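Local coordinates for protein GphF Dehydratase 1 (Archangium violaceum, PDB 6MBF) that probably dehydrates a polyketide intermediate in gephyronic acid biosynthesis and takes part in the rearrangement of its olefin, at residues P200-A205 with R240-H245; R24-T29 with A62-P67; H9-R14 with A36-H41; C209-I214 with F224-C229. One frame throughout, in Å; residues are numbered along the deposited sequence.

Contact 1 (P200-A205 with R240-H245)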
loop_
_atom_site.group_PDB
_atom_site.type_symbol
_atom_site.label_atom_id
_atom_site.label_comp_id
_atom_site.label_asym_id
_atom_site.label_seq_id
_atom_site.Cartn_x
_atom_site.Cartn_y
_atom_site.Cartn_z
ATOM N N PRO A 200 -3.467 2.423 4.956
ATOM C CA PRO A 200 -3.240 1.262 4.074
ATOM C C PRO A 200 -4.514 0.687 3.490
ATOM O O PRO A 200 -4.504 0.251 2.333
ATOM C CB PRO A 200 -2.535 0.264 5.002
ATOM C CG PRO A 200 -1.792 1.146 5.977
ATOM C CD PRO A 200 -2.685 2.335 6.203
ATOM N N ALA A 201 -5.613 0.685 4.252
ATOM C CA ALA A 201 -6.866 0.144 3.731
ATOM C C ALA A 201 -7.360 0.951 2.541
ATOM O O ALA A 201 -7.929 0.393 1.593
ATOM C CB ALA A 201 -7.933 0.117 4.826
ATOM N N LEU A 202 -7.177 2.273 2.582
ATOM C CA LEU A 202 -7.628 3.108 1.475
ATOM C C LEU A 202 -6.767 2.891 0.231
ATOM O O LEU A 202 -7.287 2.708 -0.873
ATOM C CB LEU A 202 -7.635 4.577 1.903
ATOM C CG LEU A 202 -8.287 5.570 0.930
ATOM C CD1 LEU A 202 -8.880 6.729 1.694
ATOM C CD2 LEU A 202 -7.270 6.090 -0.069
ATOM N N LEU A 203 -5.440 2.901 0.383
ATOM C CA LEU A 203 -4.601 2.687 -0.792
ATOM C C LEU A 203 -4.762 1.272 -1.340
ATOM O O LEU A 203 -4.810 1.087 -2.559
ATOM C CB LEU A 203 -3.139 2.992 -0.468
ATOM C CG LEU A 203 -2.218 2.949 -1.687
ATOM C CD1 LEU A 203 -2.656 3.960 -2.752
ATOM C CD2 LEU A 203 -0.757 3.178 -1.263
ATOM N N ASP A 204 -4.892 0.268 -0.463
ATOM C CA ASP A 204 -5.184 -1.085 -0.938
ATOM C C ASP A 204 -6.472 -1.128 -1.749
ATOM O O ASP A 204 -6.542 -1.828 -2.767
ATOM C CB ASP A 204 -5.276 -2.066 0.230
ATOM C CG ASP A 204 -5.784 -3.427 -0.206
ATOM O OD1 ASP A 204 -5.005 -4.187 -0.819
ATOM O OD2 ASP A 204 -6.970 -3.722 0.056
ATOM N N ALA A 205 -7.507 -0.404 -1.311
ATOM C CA ALA A 205 -8.749 -0.358 -2.080
ATOM C C ALA A 205 -8.511 0.204 -3.483
ATOM O O ALA A 205 -9.065 -0.304 -4.466
ATOM C CB ALA A 205 -9.796 0.471 -1.332
ATOM N N ARG A 240 -9.915 9.934 4.109
ATOM C CA ARG A 240 -10.755 8.767 4.349
ATOM C C ARG A 240 -11.553 8.337 3.129
ATOM O O ARG A 240 -12.183 7.273 3.166
ATOM C CB ARG A 240 -11.748 9.032 5.499
ATOM C CG ARG A 240 -11.139 9.691 6.734
ATOM C CD ARG A 240 -12.127 9.681 7.904
ATOM N NE ARG A 240 -13.345 10.436 7.621
ATOM C CZ ARG A 240 -14.418 10.425 8.404
ATOM N NH1 ARG A 240 -14.421 9.687 9.508
ATOM N NH2 ARG A 240 -15.489 11.142 8.081
ATOM N N GLU A 241 -11.535 9.123 2.056
ATOM C CA GLU A 241 -12.464 8.929 0.952
ATOM C C GLU A 241 -11.885 9.617 -0.271
ATOM O O GLU A 241 -11.497 10.789 -0.194
ATOM C CB GLU A 241 -13.848 9.497 1.297
ATOM C CG GLU A 241 -14.909 9.237 0.237
ATOM C CD GLU A 241 -16.292 9.710 0.663
ATOM O OE1 GLU A 241 -16.403 10.394 1.706
ATOM O OE2 GLU A 241 -17.263 9.409 -0.059
ATOM N N VAL A 242 -11.799 8.887 -1.391
ATOM C CA VAL A 242 -11.274 9.442 -2.633
ATOM C C VAL A 242 -12.049 8.885 -3.818
ATOM O O VAL A 242 -12.724 7.854 -3.729
ATOM C CB VAL A 242 -9.768 9.146 -2.864
ATOM C CG1 VAL A 242 -8.889 9.800 -1.791
ATOM C CG2 VAL A 242 -9.526 7.647 -2.936
ATOM N N ARG A 243 -11.942 9.589 -4.931
ATOM C CA ARG A 243 -12.171 9.007 -6.241
ATOM C C ARG A 243 -10.809 8.781 -6.876
ATOM O O ARG A 243 -9.930 9.643 -6.803
ATOM C CB ARG A 243 -13.042 9.908 -7.116
ATOM C CG ARG A 243 -14.468 10.055 -6.593
ATOM C CD ARG A 243 -15.335 10.733 -7.652
ATOM N NE ARG A 243 -16.732 10.848 -7.233
ATOM C CZ ARG A 243 -17.238 11.883 -6.568
ATOM N NH1 ARG A 243 -16.471 12.915 -6.231
ATOM N NH2 ARG A 243 -18.520 11.885 -6.232
ATOM N N VAL A 244 -10.614 7.610 -7.462
ATOM C CA VAL A 244 -9.307 7.236 -7.982
ATOM C C VAL A 244 -9.434 6.958 -9.470
ATOM O O VAL A 244 -10.343 6.239 -9.898
ATOM C CB VAL A 244 -8.716 6.024 -7.239
ATOM C CG1 VAL A 244 -9.711 4.859 -7.189
ATOM C CG2 VAL A 244 -7.397 5.611 -7.883
ATOM N N HIS A 245 -8.545 7.551 -10.256
ATOM C CA HIS A 245 -8.412 7.216 -11.664
ATOM C C HIS A 245 -7.203 6.302 -11.825
ATOM O O HIS A 245 -6.133 6.584 -11.278
ATOM C CB HIS A 245 -8.260 8.484 -12.507
ATOM C CG HIS A 245 -8.054 8.215 -13.960
ATOM N ND1 HIS A 245 -7.053 8.816 -14.690
ATOM C CD2 HIS A 245 -8.696 7.383 -14.814
ATOM C CE1 HIS A 245 -7.099 8.381 -15.937
ATOM N NE2 HIS A 245 -8.084 7.508 -16.037
#
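L202 CA and R240 CA lie 7.1 Å apart where the first turns of helix 200-214 face the loop residue that leads into strand 241-248. The helix start is regular, with D204 N bonded to P200 O and A205 N to A201 O; the segments share no hydrogen bond, and one leucine does most of the joining. The side chain of L202 leaves the helix with CG anti to the backbone N (chi1 -171°), a setting that carries CG toward strand 241-248, where the branch divides its two methyls between different partners. CD1 settles on the peptide link between R240 and E241, 3.4 Å from R240 C and 3.6 Å from E241 N. The other methyl, CD2, meets V242 CG2 at 4.0 Å, the two side chains crossing at a slant. In V242 it is the branch between the backbone N and the carbonyl carbon that does the touching. The amide nitrogen of E241, buried by this contact, has no hydrogen-bond partner in the model, and the leucine methyl near it offers none. The side chains of R240 and E241 leave in the other direction, that of E241 to a hydrogen bond with H182. The pattern is the central one of a hotdog fold, in which a curved antiparallel sheet wraps a long helix. V183 of strand 178-184 touches L202, A205 and V242 alike, and L266 of strand 259-267 reaches L202, while P200 and L203 pack against helix 52-65 of the other hotdog unit.

Contact 2 (R24-T29 with A62-P67)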
loop_
_atom_site.group_PDB
_atom_site.type_symbol
_atom_site.label_atom_id
_atom_site.label_comp_id
_atom_site.label_asym_id
_atom_site.label_seq_id
_atom_site.Cartn_x
_atom_site.Cartn_y
_atom_site.Cartn_z
ATOM N N ARG A 24 19.263 6.615 10.922
ATOM C CA ARG A 24 18.017 6.744 11.658
ATOM C C ARG A 24 17.302 5.405 11.700
ATOM O O ARG A 24 17.434 4.585 10.786
ATOM C CB ARG A 24 17.107 7.785 11.000
ATOM C CG ARG A 24 17.827 9.037 10.516
ATOM C CD ARG A 24 18.183 9.951 11.668
ATOM N NE ARG A 24 18.327 11.343 11.241
ATOM C CZ ARG A 24 19.492 11.955 11.042
ATOM N NH1 ARG A 24 20.628 11.301 11.235
ATOM N NH2 ARG A 24 19.520 13.226 10.658
ATOM N N CYS A 25 16.505 5.198 12.746
ATOM C CA CYS A 25 15.856 3.905 12.907
ATOM C C CYS A 25 14.556 4.043 13.683
ATOM O O CYS A 25 14.496 4.738 14.704
ATOM C CB CYS A 25 16.786 2.910 13.605
ATOM S SG CYS A 25 16.099 1.228 13.772
ATOM N N PHE A 26 13.517 3.375 13.182
ATOM C CA PHE A 26 12.261 3.195 13.893
ATOM C C PHE A 26 12.072 1.707 14.165
ATOM O O PHE A 26 12.476 0.860 13.360
ATOM C CB PHE A 26 11.046 3.708 13.085
ATOM C CG PHE A 26 11.092 5.182 12.751
ATOM C CD1 PHE A 26 10.440 6.112 13.549
ATOM C CD2 PHE A 26 11.754 5.628 11.616
ATOM C CE1 PHE A 26 10.475 7.467 13.232
ATOM C CE2 PHE A 26 11.795 6.981 11.296
ATOM C CZ PHE A 26 11.148 7.897 12.106
ATOM N N THR A 27 11.444 1.382 15.288
ATOM C CA THR A 27 11.123 -0.017 15.527
ATOM C C THR A 27 9.815 -0.130 16.292
ATOM O O THR A 27 9.450 0.744 17.084
ATOM C CB THR A 27 12.246 -0.739 16.284
ATOM O OG1 THR A 27 12.006 -2.151 16.251
ATOM C CG2 THR A 27 12.294 -0.273 17.728
ATOM N N GLY A 28 9.110 -1.228 16.043
ATOM C CA GLY A 28 7.876 -1.497 16.749
ATOM C C GLY A 28 7.566 -2.971 16.641
ATOM O O GLY A 28 8.343 -3.755 16.091
ATOM N N THR A 29 6.413 -3.338 17.188
ATOM C CA THR A 29 5.900 -4.693 17.128
ATOM C C THR A 29 4.504 -4.665 16.529
ATOM O O THR A 29 3.686 -3.814 16.888
ATOM C CB THR A 29 5.862 -5.329 18.523
ATOM O OG1 THR A 29 7.196 -5.428 19.039
ATOM C CG2 THR A 29 5.242 -6.708 18.468
ATOM N N ALA A 62 9.177 9.570 5.990
ATOM C CA ALA A 62 9.468 10.831 5.311
ATOM C C ALA A 62 8.955 12.013 6.120
ATOM O O ALA A 62 9.638 13.040 6.245
ATOM C CB ALA A 62 8.847 10.835 3.916
ATOM N N SER A 63 7.751 11.883 6.684
ATOM C CA SER A 63 7.166 12.993 7.427
ATOM C C SER A 63 7.969 13.304 8.681
ATOM O O SER A 63 8.149 14.475 9.038
ATOM C CB SER A 63 5.719 12.675 7.793
ATOM O OG SER A 63 5.123 13.774 8.466
ATOM N N ARG A 64 8.467 12.273 9.356
ATOM C CA ARG A 64 9.122 12.459 10.645
ATOM C C ARG A 64 10.611 12.747 10.527
ATOM O O ARG A 64 11.169 13.420 11.401
ATOM C CB ARG A 64 8.896 11.227 11.525
ATOM C CG ARG A 64 7.445 11.061 11.933
ATOM C CD ARG A 64 7.065 9.598 12.204
ATOM N NE ARG A 64 5.710 9.496 12.739
ATOM C CZ ARG A 64 4.603 9.614 12.011
ATOM N NH1 ARG A 64 4.677 9.837 10.704
ATOM N NH2 ARG A 64 3.414 9.514 12.593
ATOM N N LEU A 65 11.271 12.266 9.474
ATOM C CA LEU A 65 12.714 12.446 9.342
ATOM C C LEU A 65 13.100 13.626 8.470
ATOM O O LEU A 65 14.154 14.232 8.696
ATOM C CB LEU A 65 13.361 11.190 8.750
ATOM C CG LEU A 65 13.335 9.923 9.595
ATOM C CD1 LEU A 65 14.024 8.785 8.859
ATOM C CD2 LEU A 65 13.991 10.176 10.941
ATOM N N LEU A 66 12.300 13.944 7.469
ATOM C CA LEU A 66 12.758 14.913 6.487
ATOM C C LEU A 66 12.168 16.284 6.763
ATOM O O LEU A 66 11.004 16.392 7.173
ATOM C CB LEU A 66 12.374 14.475 5.075
ATOM C CG LEU A 66 13.018 13.161 4.632
ATOM C CD1 LEU A 66 12.534 12.767 3.258
ATOM C CD2 LEU A 66 14.538 13.265 4.650
ATOM N N PRO A 67 12.947 17.337 6.540
ATOM C CA PRO A 67 12.480 18.685 6.865
ATOM C C PRO A 67 11.461 19.202 5.863
ATOM O O PRO A 67 11.404 18.780 4.702
ATOM C CB PRO A 67 13.760 19.520 6.794
ATOM C CG PRO A 67 14.555 18.836 5.725
ATOM C CD PRO A 67 14.290 17.356 5.925
#
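R64 NH1 is gripped twice, by a salt bridge to E197 OE1 and by a hydrogen bond to A60 O one turn back in its own helix, while the arm that carries it crosses the ring of F26. The contact with F26 is made by the aliphatic part: R64 CB stands 4.1 Å from F26 CZ, and R64 CD 4.2 Å from F26 CE1. Ring and guanidinium planes are 79° apart, so the two flat groups do not stack. L65 holds the middle of the interface. Its CG lies at the edge of the F26 ring, near the ring plane and 3.7 Å from F26 CE2, and CD1 and CD2 stay close to the same edge, near CE2 and CZ. With CG anti to the carbonyl carbon (chi1 -67°), L65 also sends CD1 to within 3.9 Å of R24 CB; the R24 chain, bent at chi2, runs past L65 in the opposite direction. An alanine in place of L65 is likely to open a gap beside the F26 edge and leave R24 CB without its apolar neighbour. Between these two segments, strand and helix end of the first hotdog unit thus meet through carbon, and the charge of R64 is answered by E197, outside the apolar patch.

Contact 3 (H9-R14 with A36-H41)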
loop_
_atom_site.group_PDB
_atom_site.type_symbol
_atom_site.label_atom_id
_atom_site.label_comp_id
_atom_site.label_asym_id
_atom_site.label_seq_id
_atom_site.Cartn_x
_atom_site.Cartn_y
_atom_site.Cartn_z
ATOM N N HIS A 9 3.446 5.732 15.744
ATOM C CA HIS A 9 2.787 5.334 14.506
ATOM C C HIS A 9 2.443 3.851 14.577
ATOM O O HIS A 9 3.249 3.055 15.074
ATOM C CB HIS A 9 3.689 5.599 13.295
ATOM C CG HIS A 9 3.041 5.314 11.970
ATOM N ND1 HIS A 9 3.015 4.053 11.410
ATOM C CD2 HIS A 9 2.415 6.130 11.089
ATOM C CE1 HIS A 9 2.399 4.106 10.242
ATOM N NE2 HIS A 9 2.020 5.353 10.024
ATOM N N PRO A 10 1.267 3.431 14.096
ATOM C CA PRO A 10 0.839 2.035 14.314
ATOM C C PRO A 10 1.704 1.002 13.612
ATOM O O PRO A 10 1.639 -0.182 13.976
ATOM C CB PRO A 10 -0.596 2.010 13.758
ATOM C CG PRO A 10 -1.009 3.439 13.640
ATOM C CD PRO A 10 0.252 4.214 13.375
ATOM N N LEU A 11 2.491 1.398 12.614
ATOM C CA LEU A 11 3.379 0.489 11.898
ATOM C C LEU A 11 4.854 0.807 12.096
ATOM O O LEU A 11 5.668 -0.113 12.263
ATOM C CB LEU A 11 3.038 0.529 10.401
ATOM C CG LEU A 11 1.625 0.067 10.051
ATOM C CD1 LEU A 11 1.300 0.500 8.632
ATOM C CD2 LEU A 11 1.519 -1.444 10.198
ATOM N N LEU A 12 5.216 2.096 12.084
ATOM C CA LEU A 12 6.595 2.510 12.319
ATOM C C LEU A 12 7.047 2.198 13.739
ATOM O O LEU A 12 8.227 1.906 13.975
ATOM C CB LEU A 12 6.739 4.014 12.080
ATOM C CG LEU A 12 7.227 4.570 10.754
ATOM C CD1 LEU A 12 7.524 6.051 10.953
ATOM C CD2 LEU A 12 8.453 3.831 10.266
ATOM N N GLY A 13 6.139 2.303 14.698
ATOM C CA GLY A 13 6.534 2.200 16.094
ATOM C C GLY A 13 7.106 3.520 16.562
ATOM O O GLY A 13 6.547 4.586 16.281
ATOM N N ARG A 14 8.241 3.463 17.252
ATOM C CA ARG A 14 8.863 4.651 17.816
ATOM C C ARG A 14 10.263 4.829 17.246
ATOM O O ARG A 14 10.945 3.853 16.909
ATOM C CB ARG A 14 8.934 4.564 19.347
ATOM C CG ARG A 14 9.617 3.305 19.852
ATOM C CD ARG A 14 9.661 3.261 21.372
ATOM N NE ARG A 14 10.549 4.291 21.900
ATOM C CZ ARG A 14 11.812 4.076 22.253
ATOM N NH1 ARG A 14 12.339 2.861 22.155
ATOM N NH2 ARG A 14 12.545 5.080 22.713
ATOM N N ALA A 36 -5.407 -4.347 12.930
ATOM C CA ALA A 36 -6.254 -5.503 12.643
ATOM C C ALA A 36 -6.239 -5.885 11.167
ATOM O O ALA A 36 -6.405 -7.067 10.839
ATOM C CB ALA A 36 -7.686 -5.224 13.095
ATOM N N TYR A 37 -6.042 -4.918 10.264
ATOM C CA TYR A 37 -6.058 -5.247 8.841
ATOM C C TYR A 37 -4.901 -6.157 8.447
ATOM O O TYR A 37 -4.960 -6.781 7.380
ATOM C CB TYR A 37 -6.032 -3.973 7.976
ATOM C CG TYR A 37 -4.641 -3.430 7.718
ATOM C CD1 TYR A 37 -3.888 -3.861 6.623
ATOM C CD2 TYR A 37 -4.079 -2.475 8.556
ATOM C CE1 TYR A 37 -2.608 -3.374 6.389
ATOM C CE2 TYR A 37 -2.805 -1.975 8.318
ATOM C CZ TYR A 37 -2.076 -2.429 7.244
ATOM O OH TYR A 37 -0.810 -1.939 7.027
ATOM N N LEU A 38 -3.842 -6.216 9.258
ATOM C CA LEU A 38 -2.737 -7.137 9.021
ATOM C C LEU A 38 -3.151 -8.596 9.139
ATOM O O LEU A 38 -2.387 -9.467 8.716
ATOM C CB LEU A 38 -1.586 -6.867 9.995
ATOM C CG LEU A 38 -0.837 -5.533 9.871
ATOM C CD1 LEU A 38 0.337 -5.543 10.835
ATOM C CD2 LEU A 38 -0.370 -5.283 8.439
ATOM N N GLY A 39 -4.320 -8.889 9.705
ATOM C CA GLY A 39 -4.826 -10.244 9.754
ATOM C C GLY A 39 -5.913 -10.539 8.746
ATOM O O GLY A 39 -6.569 -11.582 8.857
ATOM N N GLU A 40 -6.132 -9.661 7.760
ATOM C CA GLU A 40 -7.259 -9.832 6.852
ATOM C C GLU A 40 -6.840 -9.935 5.386
ATOM O O GLU A 40 -7.678 -9.765 4.502
ATOM C CB GLU A 40 -8.267 -8.701 7.056
ATOM C CG GLU A 40 -8.879 -8.761 8.451
ATOM C CD GLU A 40 -10.353 -8.427 8.481
ATOM O OE1 GLU A 40 -10.920 -8.098 7.418
ATOM O OE2 GLU A 40 -10.939 -8.480 9.582
ATOM N N HIS A 41 -5.573 -10.241 5.109
ATOM C CA HIS A 41 -5.138 -10.532 3.752
ATOM C C HIS A 41 -4.353 -11.835 3.732
ATOM O O HIS A 41 -3.370 -11.980 4.468
ATOM C CB HIS A 41 -4.289 -9.402 3.174
ATOM C CG HIS A 41 -3.708 -9.723 1.831
ATOM N ND1 HIS A 41 -2.356 -9.906 1.635
ATOM C CD2 HIS A 41 -4.296 -9.920 0.627
ATOM C CE1 HIS A 41 -2.132 -10.188 0.363
ATOM N NE2 HIS A 41 -3.290 -10.194 -0.274
#
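The Y37 ring has L38 CG over one face, 4.2 Å above its plane and displaced toward the rim, while L11 comes head-on from the opposite direction to the hydroxyl end. Y37 holds CG between the backbone N and the carbonyl carbon (chi1 85°), which brings that end toward L11. L11 CD1 is 3.6 Å from Y37 OH, and CD2 of the same leucine stands 4.0 Å from that oxygen. A second flat group, the imidazole of H9, has P10 CD on one face, 3.3 Å above the plane, and L11 CA at its edge. H9 ND1 accepts two backbone N-H groups: L12 N at 3.0 Å with a nearly straight bond (173°), and L11 N on a somewhat more bent one. Both donors are tilted out of the imidazole plane, and together they tie the turn that presents L11. To one side of the hydroxyl, L11 CD2 touches L38 CD1 at 4.3 Å. Y37 OH finds its polar partner in T53 OG1, so the leucine methyls pack beside an oxygen already satisfied. Both segments lie against the central helices of the double hotdog: H9 NE2 is hydrogen-bonded to E56 and L11 rests on M57, both of helix 52-65, while P200 of helix 200-214 touches L11 and Y37.

Contact 4 (C209-I214 with F224-C229)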
loop_
_atom_site.group_PDB
_atom_site.type_symbol
_atom_site.label_atom_id
_atom_site.label_comp_id
_atom_site.label_asym_id
_atom_site.label_seq_id
_atom_site.Cartn_x
_atom_site.Cartn_y
_atom_site.Cartn_z
ATOM N N CYS A 209 -8.954 -1.789 -7.210
ATOM C CA CYS A 209 -9.591 -1.349 -8.448
ATOM C C CYS A 209 -8.807 -1.826 -9.666
ATOM O O CYS A 209 -9.399 -2.212 -10.684
ATOM C CB CYS A 209 -9.728 0.175 -8.470
ATOM S SG CYS A 209 -10.882 0.859 -7.254
ATOM N N VAL A 210 -7.473 -1.812 -9.585
ATOM C CA VAL A 210 -6.670 -2.354 -10.680
ATOM C C VAL A 210 -6.919 -3.849 -10.813
ATOM O O VAL A 210 -7.082 -4.367 -11.929
ATOM C CB VAL A 210 -5.171 -2.057 -10.477
ATOM C CG1 VAL A 210 -4.375 -2.514 -11.714
ATOM C CG2 VAL A 210 -4.930 -0.590 -10.190
ATOM N N PHE A 211 -6.964 -4.559 -9.678
ATOM C CA PHE A 211 -7.249 -5.995 -9.694
ATOM C C PHE A 211 -8.575 -6.288 -10.381
ATOM O O PHE A 211 -8.678 -7.230 -11.180
ATOM C CB PHE A 211 -7.301 -6.547 -8.268
ATOM C CG PHE A 211 -5.986 -6.533 -7.531
ATOM C CD1 PHE A 211 -4.780 -6.328 -8.185
ATOM C CD2 PHE A 211 -5.972 -6.777 -6.167
ATOM C CE1 PHE A 211 -3.584 -6.352 -7.472
ATOM C CE2 PHE A 211 -4.781 -6.792 -5.453
ATOM C CZ PHE A 211 -3.592 -6.581 -6.112
ATOM N N ALA A 212 -9.608 -5.505 -10.058
ATOM C CA ALA A 212 -10.934 -5.746 -10.617
ATOM C C ALA A 212 -10.929 -5.613 -12.134
ATOM O O ALA A 212 -11.640 -6.347 -12.827
ATOM C CB ALA A 212 -11.949 -4.783 -9.991
ATOM N N LEU A 213 -10.132 -4.687 -12.676
ATOM C CA LEU A 213 -10.029 -4.582 -14.128
ATOM C C LEU A 213 -9.296 -5.782 -14.717
ATOM O O LEU A 213 -9.764 -6.394 -15.687
ATOM C CB LEU A 213 -9.336 -3.276 -14.516
ATOM C CG LEU A 213 -10.311 -2.215 -15.009
ATOM C CD1 LEU A 213 -11.223 -1.777 -13.863
ATOM C CD2 LEU A 213 -9.557 -1.042 -15.599
ATOM N N ILE A 214 -8.151 -6.145 -14.130
ATOM C CA ILE A 214 -7.381 -7.288 -14.613
ATOM C C ILE A 214 -8.240 -8.552 -14.632
ATOM O O ILE A 214 -8.307 -9.260 -15.642
ATOM C CB ILE A 214 -6.122 -7.487 -13.749
ATOM C CG1 ILE A 214 -5.132 -6.332 -13.953
ATOM C CG2 ILE A 214 -5.475 -8.825 -14.052
ATOM C CD1 ILE A 214 -4.066 -6.264 -12.876
ATOM N N PHE A 224 -2.174 -11.467 -8.511
ATOM C CA PHE A 224 -1.185 -10.410 -8.659
ATOM C C PHE A 224 -0.873 -9.762 -7.315
ATOM O O PHE A 224 -1.768 -9.513 -6.502
ATOM C CB PHE A 224 -1.682 -9.356 -9.647
ATOM C CG PHE A 224 -1.735 -9.849 -11.065
ATOM C CD1 PHE A 224 -0.597 -9.825 -11.866
ATOM C CD2 PHE A 224 -2.908 -10.366 -11.589
ATOM C CE1 PHE A 224 -0.640 -10.300 -13.171
ATOM C CE2 PHE A 224 -2.953 -10.842 -12.893
ATOM C CZ PHE A 224 -1.825 -10.809 -13.679
ATOM N N VAL A 225 0.409 -9.485 -7.101
ATOM C CA VAL A 225 0.917 -8.864 -5.881
ATOM C C VAL A 225 1.775 -7.663 -6.266
ATOM O O VAL A 225 2.568 -7.758 -7.212
ATOM C CB VAL A 225 1.719 -9.884 -5.055
ATOM C CG1 VAL A 225 2.446 -9.208 -3.916
ATOM C CG2 VAL A 225 0.789 -10.973 -4.535
ATOM N N PRO A 226 1.658 -6.521 -5.584
ATOM C CA PRO A 226 2.571 -5.400 -5.864
ATOM C C PRO A 226 3.996 -5.775 -5.487
ATOM O O PRO A 226 4.263 -6.177 -4.349
ATOM C CB PRO A 226 2.033 -4.266 -4.982
ATOM C CG PRO A 226 0.644 -4.673 -4.609
ATOM C CD PRO A 226 0.624 -6.166 -4.597
ATOM N N LEU A 227 4.904 -5.676 -6.457
ATOM C CA LEU A 227 6.319 -5.930 -6.221
ATOM C C LEU A 227 7.171 -4.680 -6.302
ATOM O O LEU A 227 8.317 -4.703 -5.847
ATOM C CB LEU A 227 6.866 -6.958 -7.224
ATOM C CG LEU A 227 6.476 -8.417 -6.968
ATOM C CD1 LEU A 227 7.439 -9.362 -7.678
ATOM C CD2 LEU A 227 6.420 -8.710 -5.470
ATOM N N GLY A 228 6.648 -3.605 -6.871
ATOM C CA GLY A 228 7.444 -2.401 -6.988
ATOM C C GLY A 228 6.550 -1.221 -7.265
ATOM O O GLY A 228 5.370 -1.362 -7.590
ATOM N N CYS A 229 7.142 -0.042 -7.123
ATOM C CA CYS A 229 6.441 1.211 -7.377
ATOM C C CYS A 229 7.500 2.252 -7.701
ATOM O O CYS A 229 8.419 2.455 -6.899
ATOM C CB CYS A 229 5.634 1.601 -6.139
ATOM S SG CYS A 229 4.675 3.075 -6.271
#
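F211 and F224 slide past one another in opposite directions, so that the ring of F211 ends at the backbone of F224 and not at its ring. F211 CZ lies 3.5 Å from F224 O, approached obliquely, and F211 CE1 comes to 4.2 Å from F224 CB. Farther along the strand, P226 CD stands at the edge of the F211 ring, near its plane and 4.5 Å from CZ. The F224 ring is engaged by I214 instead. The I214 side chain runs at a slant to that of F224, and its CG2, anti to the backbone N, comes to 3.4 Å from F224 CE2, a tight fit. Helix and strand segments run at 136° to each other, with axes 10.4 Å apart, a spacing that these side chains bridge. Replacing F211 by alanine would probably open a gap beside the F224 carbonyl and strip P226 of its aromatic neighbour. Around the pair, L282 of strand 273-284 touches F211 and I214, and H260 meets the F224 ring edge-to-face. The chemistry is mainly apolar, with the F224 carbonyl oxygen the one polar atom in close touch, so this helix-on-sheet packing of the second hotdog unit rests here on close fit.

How the contacts relate
From the N terminus, the 9-14 turn opens contact 3, and strand segment 24-29 of contact 2 follows before 36-41 closes contact 3; 62-67 closes contact 2 last, so the two loops cross. They also touch, through a probable backbone hydrogen bond from R14 N to T27 O, and tie together the outermost strand 14-15, its neighbour 23-30, the turns and the helix of the first hotdog unit. In the second unit, helix 200-214 serves both remaining contacts: contact 1 uses its start and contact 4 its end, and 224-229 closes contact 4 before 240-245 closes contact 1. The units also touch through P200, which joins contact 1 to contact 3; contacts 2 and 4, centres about 27 Å apart, do not touch.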